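Local atomic coordinates of CRISPR-associated protein, Cse1 family (Acidimicrobium ferrooxidans, PDB entry 4H3T), a protein that probably serves as the large subunit of a type I-E CRISPR Cascade complex, where Cse1 proteins help recognise the PAM of invading DNA and recruit Cas3. Residues A39-F45 with Q208-E212; R58-A62 with C255-T259; S172-K176 with G188-P192. The protein carries 1 engineered substitution. One frame throughout, in Å; residues are numbered along the deposited sequence.

Interaction 1: A39-F45 with Q208-E212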
loop_
_atom_site.group_PDB
_atom_site.type_symbol
_atom_site.label_atom_id
_atom_site.label_comp_id
_atom_site.label_asym_id
_atom_site.label_seq_id
_atom_site.Cartn_x
_atom_site.Cartn_y
_atom_site.Cartn_z
ATOM N N ALA A 39 7.528 21.777 -0.824
ATOM C CA ALA A 39 6.755 20.698 -1.446
ATOM C C ALA A 39 6.632 20.803 -2.979
ATOM O O ALA A 39 6.702 19.792 -3.655
ATOM C CB ALA A 39 5.369 20.636 -0.831
ATOM N N HIS A 40 6.570 22.020 -3.534
ATOM C CA HIS A 40 6.482 22.235 -4.985
ATOM C C HIS A 40 7.830 21.981 -5.720
ATOM O O HIS A 40 7.855 21.975 -6.945
ATOM C CB HIS A 40 5.991 23.652 -5.267
ATOM C CG HIS A 40 6.905 24.710 -4.732
ATOM N ND1 HIS A 40 7.155 24.832 -3.373
ATOM C CD2 HIS A 40 7.661 25.614 -5.399
ATOM C CE1 HIS A 40 8.021 25.836 -3.260
ATOM N NE2 HIS A 40 8.332 26.347 -4.448
ATOM N N THR A 41 8.942 21.820 -4.982
ATOM C CA THR A 41 10.296 21.593 -5.556
ATOM C C THR A 41 10.706 20.117 -5.383
ATOM O O THR A 41 11.770 19.704 -5.844
ATOM C CB THR A 41 11.356 22.511 -4.877
ATOM O OG1 THR A 41 11.676 22.013 -3.576
ATOM C CG2 THR A 41 10.940 23.962 -4.799
ATOM N N ILE A 42 9.873 19.339 -4.683
ATOM C CA ILE A 42 10.139 17.925 -4.362
ATOM C C ILE A 42 9.343 17.034 -5.243
ATOM O O ILE A 42 8.163 17.293 -5.461
ATOM C CB ILE A 42 9.805 17.708 -2.847
ATOM C CG1 ILE A 42 10.791 18.557 -1.976
ATOM C CG2 ILE A 42 9.816 16.257 -2.459
ATOM C CD1 ILE A 42 10.392 18.669 -0.462
ATOM N N VAL A 43 9.979 15.977 -5.759
ATOM C CA VAL A 43 9.324 14.929 -6.551
ATOM C C VAL A 43 8.437 14.116 -5.630
ATOM O O VAL A 43 7.241 13.920 -5.881
ATOM C CB VAL A 43 10.348 14.014 -7.300
ATOM C CG1 VAL A 43 9.657 12.822 -8.019
ATOM C CG2 VAL A 43 11.127 14.827 -8.320
ATOM N N GLY A 44 9.033 13.665 -4.553
ATOM C CA GLY A 44 8.348 12.855 -3.565
ATOM C C GLY A 44 9.268 12.284 -2.532
ATOM O O GLY A 44 10.448 12.629 -2.473
ATOM N N PHE A 45 8.691 11.428 -1.686
ATOM C CA PHE A 45 9.403 10.692 -0.663
ATOM C C PHE A 45 10.436 9.808 -1.291
ATOM O O PHE A 45 10.235 9.370 -2.375
ATOM C CB PHE A 45 8.450 9.840 0.180
ATOM C CG PHE A 45 7.662 10.642 1.180
ATOM C CD1 PHE A 45 8.290 11.228 2.273
ATOM C CD2 PHE A 45 6.287 10.800 1.043
ATOM C CE1 PHE A 45 7.554 11.991 3.186
ATOM C CE2 PHE A 45 5.570 11.595 1.929
ATOM C CZ PHE A 45 6.188 12.158 2.997
ATOM N N GLN A 208 3.208 14.478 -9.659
ATOM C CA GLN A 208 4.552 14.785 -10.205
ATOM C C GLN A 208 5.458 15.549 -9.210
ATOM O O GLN A 208 6.687 15.553 -9.342
ATOM C CB GLN A 208 4.396 15.609 -11.487
ATOM C CG GLN A 208 3.915 14.727 -12.677
ATOM C CD GLN A 208 3.512 15.558 -13.874
ATOM O OE1 GLN A 208 2.404 15.404 -14.401
ATOM N NE2 GLN A 208 4.377 16.478 -14.324
ATOM N N THR A 209 4.845 16.174 -8.211
ATOM C CA THR A 209 5.532 16.791 -7.112
ATOM C C THR A 209 4.839 16.355 -5.845
ATOM O O THR A 209 3.681 15.872 -5.880
ATOM C CB THR A 209 5.534 18.321 -7.264
ATOM O OG1 THR A 209 4.216 18.774 -7.032
ATOM C CG2 THR A 209 6.031 18.813 -8.610
ATOM N N LEU A 210 5.505 16.572 -4.702
ATOM C CA LEU A 210 4.923 16.277 -3.404
ATOM C C LEU A 210 3.753 17.174 -3.117
ATOM O O LEU A 210 2.797 16.727 -2.546
ATOM C CB LEU A 210 5.948 16.431 -2.284
ATOM C CG LEU A 210 5.473 16.037 -0.884
ATOM C CD1 LEU A 210 4.978 14.577 -0.826
ATOM C CD2 LEU A 210 6.558 16.250 0.098
ATOM N N ARG A 211 3.782 18.417 -3.575
ATOM C CA ARG A 211 2.656 19.324 -3.370
ATOM C C ARG A 211 1.420 18.805 -4.093
ATOM O O ARG A 211 0.349 18.790 -3.491
ATOM C CB ARG A 211 2.993 20.740 -3.824
ATOM C CG ARG A 211 1.868 21.687 -3.601
ATOM C CD ARG A 211 2.341 23.121 -3.636
ATOM N NE ARG A 211 1.286 23.974 -3.093
ATOM C CZ ARG A 211 0.200 24.361 -3.752
ATOM N NH1 ARG A 211 0.016 24.003 -5.019
ATOM N NH2 ARG A 211 -0.718 25.093 -3.146
ATOM N N GLU A 212 1.568 18.315 -5.333
ATOM C CA GLU A 212 0.460 17.684 -6.079
ATOM C C GLU A 212 -0.058 16.453 -5.376
ATOM O O GLU A 212 -1.255 16.289 -5.238
ATOM C CB GLU A 212 0.876 17.236 -7.475
ATOM C CG GLU A 212 1.148 18.319 -8.471
ATOM C CD GLU A 212 1.355 17.763 -9.870
ATOM O OE1 GLU A 212 1.149 16.540 -10.088
ATOM O OE2 GLU A 212 1.745 18.562 -10.749
#

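Interaction 2: R58-A62 with C255-T259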
loop_
_atom_site.group_PDB
_atom_site.type_symbol
_atom_site.label_atom_id
_atom_site.label_comp_id
_atom_site.label_asym_id
_atom_site.label_seq_id
_atom_site.Cartn_x
_atom_site.Cartn_y
_atom_site.Cartn_z
ATOM N N ARG A 58 0.703 9.785 5.459
ATOM C CA ARG A 58 -0.448 10.060 6.315
ATOM C C ARG A 58 -0.117 11.024 7.439
ATOM O O ARG A 58 -0.909 11.899 7.719
ATOM C CB ARG A 58 -1.060 8.781 6.836
ATOM C CG ARG A 58 -1.740 8.070 5.703
ATOM C CD ARG A 58 -2.024 6.647 5.932
ATOM N NE ARG A 58 -3.001 6.390 6.986
ATOM C CZ ARG A 58 -4.266 6.031 6.827
ATOM N NH1 ARG A 58 -4.828 6.058 5.623
ATOM N NH2 ARG A 58 -4.997 5.682 7.874
ATOM N N LEU A 59 1.078 10.958 7.997
ATOM C CA LEU A 59 1.493 11.937 9.006
ATOM C C LEU A 59 1.477 13.350 8.435
ATOM O O LEU A 59 1.014 14.313 9.057
ATOM C CB LEU A 59 2.918 11.606 9.505
ATOM C CG LEU A 59 3.614 12.746 10.338
ATOM C CD1 LEU A 59 2.931 12.876 11.609
ATOM C CD2 LEU A 59 5.085 12.394 10.641
ATOM N N VAL A 60 2.093 13.490 7.279
ATOM C CA VAL A 60 2.208 14.774 6.584
ATOM C C VAL A 60 0.813 15.283 6.133
ATOM O O VAL A 60 0.547 16.483 6.249
ATOM C CB VAL A 60 3.254 14.735 5.425
ATOM C CG1 VAL A 60 3.270 16.028 4.636
ATOM C CG2 VAL A 60 4.641 14.533 6.018
ATOM N N LEU A 61 -0.086 14.419 5.761
ATOM C CA LEU A 61 -1.460 14.860 5.404
ATOM C C LEU A 61 -2.233 15.375 6.628
ATOM O O LEU A 61 -2.958 16.336 6.519
ATOM C CB LEU A 61 -2.221 13.705 4.793
ATOM C CG LEU A 61 -1.831 13.319 3.352
ATOM C CD1 LEU A 61 -2.425 11.933 2.985
ATOM C CD2 LEU A 61 -2.251 14.401 2.344
ATOM N N ALA A 62 -2.109 14.698 7.800
ATOM C CA ALA A 62 -2.748 15.194 9.009
ATOM C C ALA A 62 -2.240 16.594 9.312
ATOM O O ALA A 62 -3.007 17.470 9.723
ATOM C CB ALA A 62 -2.463 14.265 10.174
ATOM N N CYS A 255 -7.302 13.388 10.738
ATOM C CA CYS A 255 -6.104 13.844 11.480
ATOM C C CYS A 255 -5.822 12.940 12.647
ATOM O O CYS A 255 -4.655 12.691 12.926
ATOM C CB CYS A 255 -6.200 15.276 11.947
ATOM S SG CYS A 255 -6.354 16.481 10.602
ATOM N N ASP A 256 -6.887 12.491 13.344
ATOM C CA ASP A 256 -6.800 11.567 14.478
ATOM C C ASP A 256 -6.299 10.181 13.944
ATOM O O ASP A 256 -5.271 9.675 14.380
ATOM C CB ASP A 256 -8.199 11.492 15.133
ATOM C CG ASP A 256 -8.322 10.676 16.376
ATOM O OD1 ASP A 256 -7.275 10.426 17.038
ATOM O OD2 ASP A 256 -9.470 10.265 16.700
ATOM N N LEU A 257 -6.938 9.659 12.899
ATOM C CA LEU A 257 -6.604 8.346 12.374
ATOM C C LEU A 257 -5.225 8.280 11.770
ATOM O O LEU A 257 -4.484 7.335 12.043
ATOM C CB LEU A 257 -7.614 7.884 11.355
ATOM C CG LEU A 257 -7.408 6.463 10.744
ATOM C CD1 LEU A 257 -7.300 5.368 11.835
ATOM C CD2 LEU A 257 -8.547 6.193 9.776
ATOM N N PHE A 258 -4.886 9.270 10.965
ATOM C CA PHE A 258 -3.583 9.349 10.348
ATOM C C PHE A 258 -2.381 9.468 11.350
ATOM O O PHE A 258 -1.270 9.275 10.924
ATOM C CB PHE A 258 -3.522 10.494 9.371
ATOM C CG PHE A 258 -4.322 10.381 8.086
ATOM C CD1 PHE A 258 -5.125 9.276 7.830
ATOM C CD2 PHE A 258 -4.270 11.377 7.145
ATOM C CE1 PHE A 258 -5.901 9.206 6.644
ATOM C CE2 PHE A 258 -5.074 11.345 6.001
ATOM C CZ PHE A 258 -5.779 10.196 5.692
ATOM N N THR A 259 -2.612 9.804 12.638
ATOM C CA THR A 259 -1.574 9.922 13.638
ATOM C C THR A 259 -1.846 8.995 14.816
ATOM O O THR A 259 -1.378 9.242 15.919
ATOM C CB THR A 259 -1.521 11.377 14.081
ATOM O OG1 THR A 259 -2.769 11.771 14.694
ATOM C CG2 THR A 259 -1.186 12.305 12.940
HETATM O O HOH W 1 -1.275 6.290 9.323
HETATM O O HOH W 2 -3.467 5.149 10.467
#

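Interaction 3: S172-K176 with G188-P192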
loop_
_atom_site.group_PDB
_atom_site.type_symbol
_atom_site.label_atom_id
_atom_site.label_comp_id
_atom_site.label_asym_id
_atom_site.label_seq_id
_atom_site.Cartn_x
_atom_site.Cartn_y
_atom_site.Cartn_z
ATOM N N SER A 172 3.171 -5.538 14.912
ATOM C CA SER A 172 2.571 -6.870 14.923
ATOM C C SER A 172 2.106 -7.196 16.366
ATOM O O SER A 172 2.341 -6.404 17.298
ATOM C CB SER A 172 3.603 -7.889 14.439
ATOM O OG SER A 172 4.543 -8.162 15.469
ATOM N N ALA A 173 1.548 -8.415 16.559
ATOM C CA ALA A 173 1.125 -8.897 17.877
ATOM C C ALA A 173 2.310 -9.233 18.763
ATOM O O ALA A 173 2.100 -9.512 19.940
ATOM C CB ALA A 173 0.214 -10.105 17.741
ATOM N N SER A 174 3.560 -9.182 18.233
ATOM C CA SER A 174 4.794 -9.348 19.036
ATOM C C SER A 174 5.010 -8.179 19.999
ATOM O O SER A 174 5.804 -8.326 20.913
ATOM C CB SER A 174 6.038 -9.441 18.134
ATOM O OG SER A 174 5.951 -10.618 17.352
ATOM N N ASP A 175 4.329 -7.039 19.834
ATOM C CA ASP A 175 4.570 -5.842 20.677
ATOM C C ASP A 175 3.749 -5.953 21.981
ATOM O O ASP A 175 2.962 -5.085 22.278
ATOM C CB ASP A 175 4.187 -4.576 19.875
ATOM C CG ASP A 175 4.974 -4.361 18.614
ATOM O OD1 ASP A 175 6.103 -4.912 18.507
ATOM O OD2 ASP A 175 4.505 -3.588 17.749
ATOM N N LYS A 176 3.954 -7.051 22.717
ATOM C CA LYS A 176 3.178 -7.527 23.868
ATOM C C LYS A 176 3.793 -7.223 25.226
ATOM O O LYS A 176 3.112 -7.418 26.229
ATOM C CB LYS A 176 2.966 -9.055 23.759
ATOM C CG LYS A 176 4.269 -9.885 23.967
ATOM C CD LYS A 176 4.112 -11.338 23.658
ATOM C CE LYS A 176 5.465 -12.088 23.748
ATOM N NZ LYS A 176 5.258 -13.509 24.052
ATOM N N GLY A 188 2.506 -10.897 32.656
ATOM C CA GLY A 188 3.511 -9.908 32.304
ATOM C C GLY A 188 3.370 -9.224 30.948
ATOM O O GLY A 188 4.214 -8.406 30.579
ATOM N N LYS A 189 2.310 -9.520 30.196
ATOM C CA LYS A 189 2.143 -8.978 28.846
ATOM C C LYS A 189 0.730 -8.420 28.601
ATOM O O LYS A 189 -0.201 -8.672 29.371
ATOM C CB LYS A 189 2.454 -10.113 27.837
ATOM C CG LYS A 189 1.494 -11.262 27.831
ATOM C CD LYS A 189 1.949 -12.280 26.787
ATOM C CE LYS A 189 1.155 -13.562 26.671
ATOM N NZ LYS A 189 1.560 -14.360 25.462
ATOM N N ASP A 190 0.602 -7.605 27.552
ATOM C CA ASP A 190 -0.709 -7.170 27.034
ATOM C C ASP A 190 -0.569 -7.181 25.496
ATOM O O ASP A 190 0.104 -6.306 24.953
ATOM C CB ASP A 190 -1.150 -5.829 27.594
ATOM C CG ASP A 190 -2.477 -5.313 27.029
ATOM O OD1 ASP A 190 -3.204 -6.101 26.378
ATOM O OD2 ASP A 190 -2.763 -4.106 27.181
ATOM N N THR A 191 -1.142 -8.196 24.841
ATOM C CA THR A 191 -0.977 -8.465 23.421
ATOM C C THR A 191 -1.846 -7.607 22.517
ATOM O O THR A 191 -3.063 -7.717 22.537
ATOM C CB THR A 191 -1.219 -9.963 23.134
ATOM O OG1 THR A 191 -0.310 -10.698 23.969
ATOM C CG2 THR A 191 -0.905 -10.352 21.671
ATOM N N PRO A 192 -1.247 -6.779 21.654
ATOM C CA PRO A 192 -2.085 -5.972 20.741
ATOM C C PRO A 192 -2.473 -6.712 19.472
ATOM O O PRO A 192 -1.876 -7.722 19.104
ATOM C CB PRO A 192 -1.153 -4.799 20.384
ATOM C CG PRO A 192 0.222 -5.424 20.387
ATOM C CD PRO A 192 0.192 -6.494 21.455
#

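Interaction 1: A39-F45 with Q208-E212
The N-terminal end of helix 210-217 meets the edge strand 42-45 here, and two backbone N-H groups of its first turn, those of Leu210 and Arg211, are spent on carbonyls of 39-45. Leu210 N donates to Ile42 O (2.9 Å, 158° at the hydrogen), and Arg211 N reaches Ala39 O at 3.2 Å on a more bent path. Ile42 O also takes a CA-H...O contact from Thr209 CA at 3.1 Å. Leu210 carries most of the apolar contact. Its CG stands anti to the backbone N (chi1 -175°), and the chain lies alongside Ile42, both pointing the same way, with CB 3.9 Å from Ile42 CG2. The CD1 branch passes on to the Phe45 ring, 4.1 Å from CE2. Arg211 lays its CB against Ala39 CB and its CD on His40 CB, then runs extended to Phe86, a cation-pi partner, and to a hydrogen bond with Leu80 O. Thr209 OG1 sits between its own N and carbonyl carbon (chi1 71°), which turns it to accept from Glu212 N (3.2 Å). Glu212 in turn takes Gln208 N on OE1. At Val43 and Gly44, both facing Arg21, the strand has a classic beta bulge. The contact thus combines a threonine N-cap with first-turn N-H groups bound by one carbonyl of a bulged edge strand and one of the turn that leads into it.

Interaction 2: R58-A62 with C255-T259
Arg58 folds over the ring of Phe258, its side chain crossing the phenylalanine at about a right angle. CG of Arg58 lies almost on the ring normal, 4.2 Å from the centroid and 11° off, a CH-pi contact over the face. The bend at chi3 (66°) carries the guanidinium past the ring's rim, so that Phe258 CD1 lies over the middle of its face, 3.5 Å from Arg58 CZ; the two planes are 45° apart, neither a parallel stack nor a T. Two waters lie in the guanidinium plane at its edge: one accepts from NE and donates weakly to Phe258 O, the other links NH2 to Leu257 O. NH1 goes to Asp298 in a salt bridge and to His300 in a hydrogen bond, so the charged group is held on several sides. Farther round the ring, Leu61 comes in at a slant, with CB 3.9 Å from Phe258 CD2. Ala62 CB packs closest on Thr259 CG2 (3.6 Å), whose own OG1 donates to Cys255 O at 2.7 Å in the carbonyl plane. With an alanine at Phe258, the bent Arg58 chain would probably lose the surface it lies on and be freer to turn, and a gap would open beside Leu61. The site is wholly buried: helix 52-68 packs here on the short helix 254-257 and the residues after it, Tyr196 and Leu197 of helix 196-199 touch Arg58, and Leu214 and Asn217 of helix 210-217 lie against Leu61.

Interaction 3: S172-K176 with G188-P192
Lys176, Pro192 and Lys189 bury most of the surface where two irregular segments of one long loop run together. The backbone of Lys176 makes the one hydrogen bond across the contact: its O accepts from Asp190 N at 2.8 Å, 156° at the hydrogen. Beyond this bond the lysine side chains cross obliquely, each extended beyond CG, with their CD atoms 3.9 Å apart. Both CG atoms stand between backbone N and carbonyl carbon (chi1 70° for Lys176, 67° for Lys189), and Lys176 NZ ends 4.0 Å from Lys189 NZ. Lys189 CB also comes close to Lys176 O. At the other end, the Pro192 ring fits against the type I turn of Ser172 to Asp175, its CD 3.2 Å from Asp175 O, while Pro192 O takes a CA-H...O contact from Ala173 CA (3.4 Å). Ser172 OG accepts from Ser174 N, an ST turn within that bend. The carboxylates lead elsewhere: Asp175 pairs with Arg263 and Arg167, and Asp190 forms a salt bridge with Arg246 and a hydrogen bond with Asn182. The chemistry is therefore divided, with a backbone bond and proline packing joining the segments and the aspartates tying them to the rest of the fold, while the neighbouring ammonium groups probably repel one another where both lysines are exposed to solvent.

Overall arrangement
Interactions 1 and 2 are neighbours, their centres 18 Å apart, and they touch where Phe45 CZ meets Val60 CG2 at 4.1 Å; strand 42-45 is followed in the chain by helix 52-68, so consecutive elements carry the two contacts. Helix 210-217 joins them as well, giving its first turn to interaction 1 and Leu214 to the helix of interaction 2. Their segments alternate along the sequence. Interaction 3 is nested inside both loops but lies apart in space, with nearest atoms about 14 Å from interaction 2 and about 22 Å from interaction 1. Interactions 1 and 3 are both partly buried.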